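Local atomic coordinates of glycerophosphoryl diester phosphodiesterase (Agrobacterium tumefaciens str. C58, PDB entry 3KS6), a protein that belongs to the glycerophosphoryl diester phosphodiesterase family, whose members fold as TIM barrels, and holds a magnesium ion between acidic side chains. Residues 101-106 with 157-162; 120-125 with 135-140; 190-195 with 205-210. One frame throughout, in Å; residues are numbered along the deposited sequence.

Contact 1: residues 101-106 with 157-162; sequences NFRCEI and LWLVSP. With MG (magnesium ion), chain F.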
loop_
_atom_site.group_PDB
_atom_site.type_symbol
_atom_site.label_atom_id
_atom_site.label_comp_id
_atom_site.label_asym_id
_atom_site.label_seq_id
_atom_site.Cartn_x
_atom_site.Cartn_y
_atom_site.Cartn_z
ATOM N N ASN A 101 -5.806 -6.155 -8.200
ATOM C CA ASN A 101 -4.767 -6.923 -7.552
ATOM C C ASN A 101 -4.269 -6.243 -6.299
ATOM O O ASN A 101 -4.745 -5.176 -5.963
ATOM C CB ASN A 101 -3.671 -7.195 -8.538
ATOM C CG ASN A 101 -4.133 -8.123 -9.647
ATOM O OD1 ASN A 101 -4.986 -8.989 -9.439
ATOM N ND2 ASN A 101 -3.578 -7.943 -10.811
ATOM N N PHE A 102 -3.331 -6.888 -5.600
ATOM C CA PHE A 102 -2.948 -6.452 -4.265
ATOM C C PHE A 102 -1.635 -5.688 -4.279
ATOM O O PHE A 102 -0.693 -6.092 -4.982
ATOM C CB PHE A 102 -2.709 -7.678 -3.364
ATOM C CG PHE A 102 -3.956 -8.325 -2.748
ATOM C CD1 PHE A 102 -5.228 -7.813 -2.877
ATOM C CD2 PHE A 102 -3.782 -9.420 -1.904
ATOM C CE1 PHE A 102 -6.313 -8.407 -2.241
ATOM C CE2 PHE A 102 -4.885 -10.004 -1.258
ATOM C CZ PHE A 102 -6.146 -9.483 -1.453
ATOM N N ARG A 103 -1.577 -4.630 -3.465
ATOM C CA ARG A 103 -0.356 -3.918 -3.118
ATOM C C ARG A 103 -0.298 -4.021 -1.565
ATOM O O ARG A 103 -1.028 -3.341 -0.833
ATOM C CB ARG A 103 -0.378 -2.469 -3.632
ATOM C CG ARG A 103 0.795 -1.581 -3.148
ATOM C CD ARG A 103 0.537 -0.190 -3.562
ATOM N NE ARG A 103 1.402 0.820 -2.960
ATOM C CZ ARG A 103 2.184 1.658 -3.631
ATOM N NH1 ARG A 103 2.228 1.684 -4.971
ATOM N NH2 ARG A 103 2.859 2.561 -2.942
ATOM N N CYS A 104 0.533 -4.925 -1.101
ATOM C CA CYS A 104 0.607 -5.287 0.305
ATOM C C CYS A 104 1.775 -4.595 1.003
ATOM O O CYS A 104 2.910 -4.819 0.618
ATOM C CB CYS A 104 0.784 -6.819 0.373
ATOM S SG CYS A 104 0.989 -7.475 2.034
ATOM N N GLU A 105 1.521 -3.820 2.049
ATOM C CA GLU A 105 2.619 -3.145 2.771
ATOM C C GLU A 105 2.964 -3.871 4.048
ATOM O O GLU A 105 2.082 -4.184 4.840
ATOM C CB GLU A 105 2.283 -1.675 3.088
ATOM C CG GLU A 105 3.512 -0.902 3.562
ATOM C CD GLU A 105 3.228 0.541 3.915
ATOM O OE1 GLU A 105 2.208 1.113 3.434
ATOM O OE2 GLU A 105 4.014 1.085 4.738
ATOM N N ILE A 106 4.248 -4.117 4.227
ATOM C CA ILE A 106 4.826 -4.736 5.426
ATOM C C ILE A 106 5.280 -3.617 6.367
ATOM O O ILE A 106 6.232 -2.860 6.062
ATOM C CB ILE A 106 6.044 -5.593 5.050
ATOM C CG1 ILE A 106 5.655 -6.660 4.035
ATOM C CG2 ILE A 106 6.647 -6.278 6.314
ATOM C CD1 ILE A 106 4.527 -7.600 4.559
ATOM N N LEU A 157 8.490 -2.892 -4.054
ATOM C CA LEU A 157 8.803 -1.474 -4.185
ATOM C C LEU A 157 9.107 -0.879 -2.806
ATOM O O LEU A 157 8.412 -1.170 -1.834
ATOM C CB LEU A 157 7.720 -0.688 -4.915
ATOM C CG LEU A 157 6.441 -0.309 -4.193
ATOM C CD1 LEU A 157 6.552 1.031 -3.525
ATOM C CD2 LEU A 157 5.230 -0.296 -5.121
ATOM N N TRP A 158 10.135 -0.033 -2.784
ATOM C CA TRP A 158 10.599 0.640 -1.579
ATOM C C TRP A 158 9.931 1.988 -1.475
ATOM O O TRP A 158 10.011 2.838 -2.373
ATOM C CB TRP A 158 12.114 0.766 -1.603
ATOM C CG TRP A 158 12.675 1.387 -0.344
ATOM C CD1 TRP A 158 12.192 1.283 0.910
ATOM C CD2 TRP A 158 13.850 2.202 -0.268
ATOM N NE1 TRP A 158 12.977 2.014 1.783
ATOM C CE2 TRP A 158 13.997 2.593 1.069
ATOM C CE3 TRP A 158 14.792 2.628 -1.212
ATOM C CZ2 TRP A 158 15.067 3.388 1.501
ATOM C CZ3 TRP A 158 15.824 3.416 -0.794
ATOM C CH2 TRP A 158 15.968 3.785 0.549
ATOM N N LEU A 159 9.231 2.167 -0.368
ATOM C CA LEU A 159 8.588 3.429 -0.026
ATOM C C LEU A 159 9.601 4.303 0.654
ATOM O O LEU A 159 10.161 3.941 1.721
ATOM C CB LEU A 159 7.423 3.167 0.916
ATOM C CG LEU A 159 6.286 2.313 0.309
ATOM C CD1 LEU A 159 5.323 1.797 1.411
ATOM C CD2 LEU A 159 5.565 3.160 -0.718
ATOM N N VAL A 160 9.849 5.447 0.025
ATOM C CA VAL A 160 10.891 6.409 0.461
ATOM C C VAL A 160 10.197 7.642 1.044
ATOM O O VAL A 160 9.564 8.448 0.318
ATOM C CB VAL A 160 11.772 6.774 -0.728
ATOM C CG1 VAL A 160 12.834 7.844 -0.338
ATOM C CG2 VAL A 160 12.454 5.510 -1.310
ATOM N N SER A 161 10.279 7.793 2.363
ATOM C CA SER A 161 9.626 8.891 3.063
ATOM C C SER A 161 10.249 10.243 2.707
ATOM O O SER A 161 11.424 10.303 2.316
ATOM C CB SER A 161 9.736 8.700 4.566
ATOM O OG SER A 161 11.105 8.751 4.941
ATOM N N PRO A 162 9.479 11.334 2.844
ATOM C CA PRO A 162 10.068 12.676 2.641
ATOM C C PRO A 162 11.402 12.889 3.397
ATOM O O PRO A 162 12.338 13.463 2.817
ATOM C CB PRO A 162 8.935 13.628 3.084
ATOM C CG PRO A 162 7.669 12.828 2.678
ATOM C CD PRO A 162 8.031 11.400 3.116
HETATM MG MG MG F . 0.217 1.547 3.475
HETATM O O HOH W 1 -1.820 2.047 3.797
HETATM O O HOH W 2 0.715 2.877 5.008
#
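Glu-105 and Leu-159 have the nearest CA atoms of segments 101-106 and 157-162, 9.3 Å apart. The axes of the two strand segments come no nearer than 9.6 Å, and their N-to-C directions differ by 59°. Strand 135-139 runs between them and pairs in parallel with both, so these are second neighbours that meet through side chains alone.

With CG anti to the backbone N (chi1 172°) and the chain extended as far as NE, Arg-103 carries its guanidinium over to the two leucines. Leu-157 CD2 lies over one face of that group, displaced toward its rim, and is 3.6 Å from Arg-103 NH1. Leu-159 comes in obliquely, its CD2 3.6 Å from Arg-103 NH2. In the curled parallel sheet of the TIM barrel, these residues face the interior, beside the metal site. The same NH2 also hydrogen-bonds an unidentified bound molecule, which probably comes from the crystallisation liquor.

Glu-105 grips the magnesium ion through one oxygen: OE1 is 2.0 Å from the metal, whereas OE2 stands 4.0 Å away. Two waters, Glu-35 and Asp-37 are among the other ligands, making six donor atoms in all. The methyl group Leu-159 CD1 packs against the carboxylate carbon, Glu-105 CD, at 3.5 Å, and also touches OE2, bringing an apolar surface up to the metal-bound group.

Contact 2: residues 120-125 with 135-140; sequences ALVIAG and TTFSSF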
loop_
_atom_site.group_PDB
_atom_site.type_symbol
_atom_site.label_atom_id
_atom_site.label_comp_id
_atom_site.label_asym_id
_atom_site.label_seq_id
_atom_site.Cartn_x
_atom_site.Cartn_y
_atom_site.Cartn_z
ATOM N N ALA A 120 7.293 -14.299 6.229
ATOM C CA ALA A 120 6.978 -15.714 5.949
ATOM C C ALA A 120 5.484 -16.022 6.160
ATOM O O ALA A 120 4.868 -16.706 5.333
ATOM C CB ALA A 120 7.855 -16.654 6.812
ATOM N N LEU A 121 4.914 -15.530 7.266
ATOM C CA LEU A 121 3.483 -15.727 7.569
ATOM C C LEU A 121 2.578 -15.130 6.501
ATOM O O LEU A 121 1.532 -15.701 6.129
ATOM C CB LEU A 121 3.078 -15.012 8.858
ATOM C CG LEU A 121 2.708 -15.641 10.184
ATOM C CD1 LEU A 121 4.000 -16.077 10.905
ATOM C CD2 LEU A 121 1.877 -14.561 11.002
ATOM N N VAL A 122 2.928 -13.921 6.091
ATOM C CA VAL A 122 2.122 -13.229 5.088
ATOM C C VAL A 122 2.158 -13.979 3.750
ATOM O O VAL A 122 1.107 -14.199 3.132
ATOM C CB VAL A 122 2.529 -11.722 4.924
ATOM C CG1 VAL A 122 1.837 -11.117 3.649
ATOM C CG2 VAL A 122 2.225 -10.903 6.196
ATOM N N ILE A 123 3.348 -14.364 3.308
ATOM C CA ILE A 123 3.509 -15.082 2.036
ATOM C C ILE A 123 2.707 -16.404 2.098
ATOM O O ILE A 123 1.976 -16.736 1.185
ATOM C CB ILE A 123 4.998 -15.321 1.694
ATOM C CG1 ILE A 123 5.682 -13.992 1.324
ATOM C CG2 ILE A 123 5.137 -16.354 0.558
ATOM C CD1 ILE A 123 7.176 -14.072 1.306
ATOM N N ALA A 124 2.783 -17.108 3.234
ATOM C CA ALA A 124 2.011 -18.353 3.426
ATOM C C ALA A 124 0.515 -18.130 3.384
ATOM O O ALA A 124 -0.225 -18.897 2.790
ATOM C CB ALA A 124 2.414 -19.025 4.755
ATOM N N GLY A 125 0.048 -17.075 4.021
ATOM C CA GLY A 125 -1.368 -16.750 3.998
ATOM C C GLY A 125 -1.849 -16.399 2.613
ATOM O O GLY A 125 -2.941 -16.820 2.207
ATOM N N THR A 135 0.050 -10.308 -6.098
ATOM C CA THR A 135 0.484 -9.351 -5.081
ATOM C C THR A 135 1.831 -8.694 -5.432
ATOM O O THR A 135 2.766 -9.357 -5.929
ATOM C CB THR A 135 0.605 -10.037 -3.694
ATOM O OG1 THR A 135 -0.668 -10.537 -3.312
ATOM C CG2 THR A 135 1.082 -9.038 -2.612
ATOM N N THR A 136 1.879 -7.383 -5.210
ATOM C CA THR A 136 3.123 -6.590 -5.169
ATOM C C THR A 136 3.338 -6.221 -3.709
ATOM O O THR A 136 2.385 -5.881 -3.011
ATOM C CB THR A 136 2.974 -5.282 -6.007
ATOM O OG1 THR A 136 3.034 -5.610 -7.400
ATOM C CG2 THR A 136 4.058 -4.264 -5.682
ATOM N N PHE A 137 4.583 -6.267 -3.245
ATOM C CA PHE A 137 4.890 -5.948 -1.862
ATOM C C PHE A 137 5.598 -4.610 -1.753
ATOM O O PHE A 137 6.444 -4.267 -2.578
ATOM C CB PHE A 137 5.794 -7.016 -1.219
ATOM C CG PHE A 137 5.129 -8.357 -1.098
ATOM C CD1 PHE A 137 4.363 -8.663 0.022
ATOM C CD2 PHE A 137 5.299 -9.309 -2.081
ATOM C CE1 PHE A 137 3.771 -9.903 0.146
ATOM C CE2 PHE A 137 4.677 -10.567 -1.977
ATOM C CZ PHE A 137 3.944 -10.865 -0.838
ATOM N N SER A 138 5.308 -3.893 -0.676
ATOM C CA SER A 138 5.924 -2.582 -0.456
ATOM C C SER A 138 6.320 -2.474 1.022
ATOM O O SER A 138 5.782 -3.190 1.839
ATOM C CB SER A 138 4.926 -1.474 -0.758
ATOM O OG SER A 138 3.808 -1.516 0.118
ATOM N N SER A 139 7.282 -1.602 1.327
ATOM C CA SER A 139 7.630 -1.316 2.720
ATOM C C SER A 139 8.460 -0.085 2.755
ATOM O O SER A 139 9.177 0.184 1.780
ATOM C CB SER A 139 8.486 -2.440 3.300
ATOM O OG SER A 139 8.686 -2.266 4.677
ATOM N N PHE A 140 8.397 0.666 3.866
ATOM C CA PHE A 140 9.369 1.750 4.087
ATOM C C PHE A 140 10.705 1.209 4.611
ATOM O O PHE A 140 11.698 1.933 4.581
ATOM C CB PHE A 140 8.845 2.745 5.111
ATOM C CG PHE A 140 7.821 3.695 4.577
ATOM C CD1 PHE A 140 6.469 3.368 4.578
ATOM C CD2 PHE A 140 8.198 4.920 4.048
ATOM C CE1 PHE A 140 5.523 4.251 4.105
ATOM C CE2 PHE A 140 7.229 5.799 3.555
ATOM C CZ PHE A 140 5.910 5.457 3.604
#
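On the strand whose Phe-137 packs against Val-122 and Ile-123, the hydroxyl Ser-139 OG is gripped twice, by Ile-106 O of the neighbouring parallel strand and by Leu-141 N just beyond the segment. These bonds tie the C-terminal end of strand 135-139 to its neighbour and to the turn that follows. Further back, Phe-137 O probably accepts a hydrogen bond from Leu-157 N, so the residue that meets the helix is also fixed in the sheet by its backbone.

Helix 118-128 presents Val-122 and Ile-123, successive residues, to a single aromatic ring. The two segments together bury 89 Å², about half of it on the phenylalanine. Val-122 CG1 approaches the edge of Phe-137 near the ring plane, 4.2 Å from CE1. This methyl is the branch trans to the valine's own N (chi1 169°), and valine and phenylalanine point oppositely as they pass. Ile-123 lies roughly perpendicular to the phenylalanine side chain and offers its methylene CG1, not a terminal methyl, to Phe-137 CZ at 4.2 Å. The contact belongs to the beta-alpha-beta unit of strand 101-106, helix 118-128 and strand 135-139, in which the helix packs on the outside of the TIM barrel.

From the strand itself, Thr-135 adds a third apolar group: its CG2 sits 3.8 Å above the plane of the Phe-137 ring, over the centre. Leu-148 of helix 142-151 also touches the phenylalanine, while Ala-151 of that helix touches Ile-123, so the ring is wedged between the sheet and two consecutive outer helices.

Contact 3: residues 190-195 with 205-210; sequences DTADAG and LDFGCW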
loop_
_atom_site.group_PDB
_atom_site.type_symbol
_atom_site.label_atom_id
_atom_site.label_comp_id
_atom_site.label_asym_id
_atom_site.label_seq_id
_atom_site.Cartn_x
_atom_site.Cartn_y
_atom_site.Cartn_z
ATOM N N ASP A 190 3.928 14.953 -3.028
ATOM C CA ASP A 190 4.401 16.333 -2.821
ATOM C C ASP A 190 5.920 16.477 -2.941
ATOM O O ASP A 190 6.388 17.596 -3.039
ATOM C CB ASP A 190 3.921 16.915 -1.479
ATOM C CG ASP A 190 2.402 17.121 -1.405
ATOM O OD1 ASP A 190 1.725 17.170 -2.461
ATOM O OD2 ASP A 190 1.922 17.237 -0.262
ATOM N N THR A 191 6.670 15.364 -2.918
ATOM C CA THR A 191 8.105 15.362 -3.151
ATOM C C THR A 191 8.528 14.978 -4.580
ATOM O O THR A 191 9.706 14.999 -4.928
ATOM C CB THR A 191 8.840 14.475 -2.127
ATOM O OG1 THR A 191 8.568 13.084 -2.377
ATOM C CG2 THR A 191 8.445 14.869 -0.690
ATOM N N ALA A 192 7.569 14.650 -5.430
ATOM C CA ALA A 192 7.835 14.257 -6.784
ATOM C C ALA A 192 7.883 15.480 -7.673
ATOM O O ALA A 192 7.177 16.460 -7.427
ATOM C CB ALA A 192 6.710 13.304 -7.292
ATOM N N ASP A 193 8.668 15.366 -8.730
ATOM C CA ASP A 193 8.734 16.324 -9.803
ATOM C C ASP A 193 9.451 15.682 -10.979
ATOM O O ASP A 193 10.005 14.566 -10.849
ATOM C CB ASP A 193 9.388 17.618 -9.326
ATOM C CG ASP A 193 10.771 17.416 -8.761
ATOM O OD1 ASP A 193 11.586 16.721 -9.384
ATOM O OD2 ASP A 193 11.062 17.980 -7.682
ATOM N N ALA A 194 9.432 16.364 -12.124
ATOM C CA ALA A 194 10.040 15.845 -13.360
ATOM C C ALA A 194 11.506 15.461 -13.208
ATOM O O ALA A 194 11.938 14.448 -13.746
ATOM C CB ALA A 194 9.896 16.890 -14.514
ATOM N N GLY A 195 12.282 16.305 -12.520
ATOM C CA GLY A 195 13.710 16.036 -12.346
ATOM C C GLY A 195 13.953 14.770 -11.531
ATOM O O GLY A 195 14.849 14.007 -11.847
ATOM N N LEU A 205 15.326 2.438 -12.566
ATOM C CA LEU A 205 14.312 2.163 -11.572
ATOM C C LEU A 205 12.957 2.653 -11.982
ATOM O O LEU A 205 12.850 3.696 -12.653
ATOM C CB LEU A 205 14.680 2.877 -10.262
ATOM C CG LEU A 205 16.004 2.545 -9.561
ATOM C CD1 LEU A 205 16.162 3.468 -8.375
ATOM C CD2 LEU A 205 16.080 1.071 -9.160
ATOM N N ASP A 206 11.908 1.945 -11.578
ATOM C CA ASP A 206 10.556 2.437 -11.833
ATOM C C ASP A 206 10.214 3.489 -10.778
ATOM O O ASP A 206 10.765 3.490 -9.683
ATOM C CB ASP A 206 9.500 1.333 -11.777
ATOM C CG ASP A 206 9.474 0.458 -13.024
ATOM O OD1 ASP A 206 10.062 0.843 -14.043
ATOM O OD2 ASP A 206 8.860 -0.626 -12.963
ATOM N N PHE A 207 9.296 4.383 -11.123
ATOM C CA PHE A 207 8.980 5.541 -10.285
ATOM C C PHE A 207 7.486 5.706 -10.114
ATOM O O PHE A 207 6.763 5.927 -11.080
ATOM C CB PHE A 207 9.553 6.845 -10.911
ATOM C CG PHE A 207 9.313 8.099 -10.057
ATOM C CD1 PHE A 207 10.164 8.413 -8.987
ATOM C CD2 PHE A 207 8.259 8.946 -10.327
ATOM C CE1 PHE A 207 9.952 9.532 -8.207
ATOM C CE2 PHE A 207 8.037 10.090 -9.542
ATOM C CZ PHE A 207 8.870 10.368 -8.473
ATOM N N GLY A 208 7.035 5.672 -8.870
ATOM C CA GLY A 208 5.656 5.935 -8.543
ATOM C C GLY A 208 5.477 6.771 -7.285
ATOM O O GLY A 208 6.458 7.183 -6.652
ATOM N N CYS A 209 4.221 7.021 -6.924
ATOM C CA CYS A 209 3.917 7.913 -5.820
ATOM C C CYS A 209 2.863 7.389 -4.863
ATOM O O CYS A 209 2.178 6.369 -5.102
ATOM C CB CYS A 209 3.524 9.318 -6.336
ATOM S SG CYS A 209 4.725 10.053 -7.439
ATOM N N TRP A 210 2.762 8.067 -3.730
ATOM C CA TRP A 210 1.749 7.783 -2.723
ATOM C C TRP A 210 1.287 9.105 -2.090
ATOM O O TRP A 210 1.868 10.182 -2.330
ATOM C CB TRP A 210 2.224 6.757 -1.669
ATOM C CG TRP A 210 3.589 6.993 -1.117
ATOM C CD1 TRP A 210 4.742 6.585 -1.644
ATOM C CD2 TRP A 210 3.916 7.695 0.099
ATOM N NE1 TRP A 210 5.803 6.996 -0.855
ATOM C CE2 TRP A 210 5.310 7.664 0.231
ATOM C CE3 TRP A 210 3.161 8.323 1.099
ATOM C CZ2 TRP A 210 5.966 8.279 1.290
ATOM C CZ3 TRP A 210 3.806 8.909 2.151
ATOM C CH2 TRP A 210 5.197 8.886 2.246
#
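Ala-192 meets Phe-207 and Cys-209 within the beta-alpha-beta unit of strand 184-188, helix 194-202 and strand 206-210, a repeating element of the TIM barrel. The link leading into the helix here folds over the outer surface of the last strand of the unit, and the CA atoms of Ala-192 and Cys-209 are 7.5 Å apart.

Polar bonds are made along the same link. Asp-193 is the N-cap of helix 194-202, its OD1 holding Leu-196 N, while Thr-191 OG1 bonds back to His-188 O. The carbonyl Ala-192 O is held by Lys-220 NZ, from the next helix along the chain.

The apolar contacts converge on one methyl group. Ala-192 CB lies at the edge of the Phe-207 ring and in its plane, 3.8 Å from CZ and 4.1 Å from CE2. A chi1 of -178° swings the ring away from its amide nitrogen and brings it there. Val-187 of the adjacent strand and Leu-196, Met-197 and Val-200 of the helix also touch Phe-207, which makes it a buried bridge between the sheet and the helix. A second apolar contact of the same methyl comes from Cys-209, two residues along the strand from Phe-207, which brings SG to 3.8 Å from Ala-192 CB.

Overall arrangement
All three contacts are built on one curled sheet, that of a TIM barrel. Contact 2 falls along the chain within the span between the segments of contact 1, and contact 3 follows both. Contacts 1 and 2 have centres about 10 Å apart and lie on adjacent strands of the sheet: strand 135-139 of contact 2 separates the two strands of contact 1. Contact 1 faces the barrel interior and the magnesium ion, whereas contacts 2 and 3 pack the outer layer of two different beta-alpha-beta units, with centres about 23 Å apart. Trp-210 of segment 205-210 reaches both other contacts, touching Leu-159 and meeting Phe-140 edge-to-face.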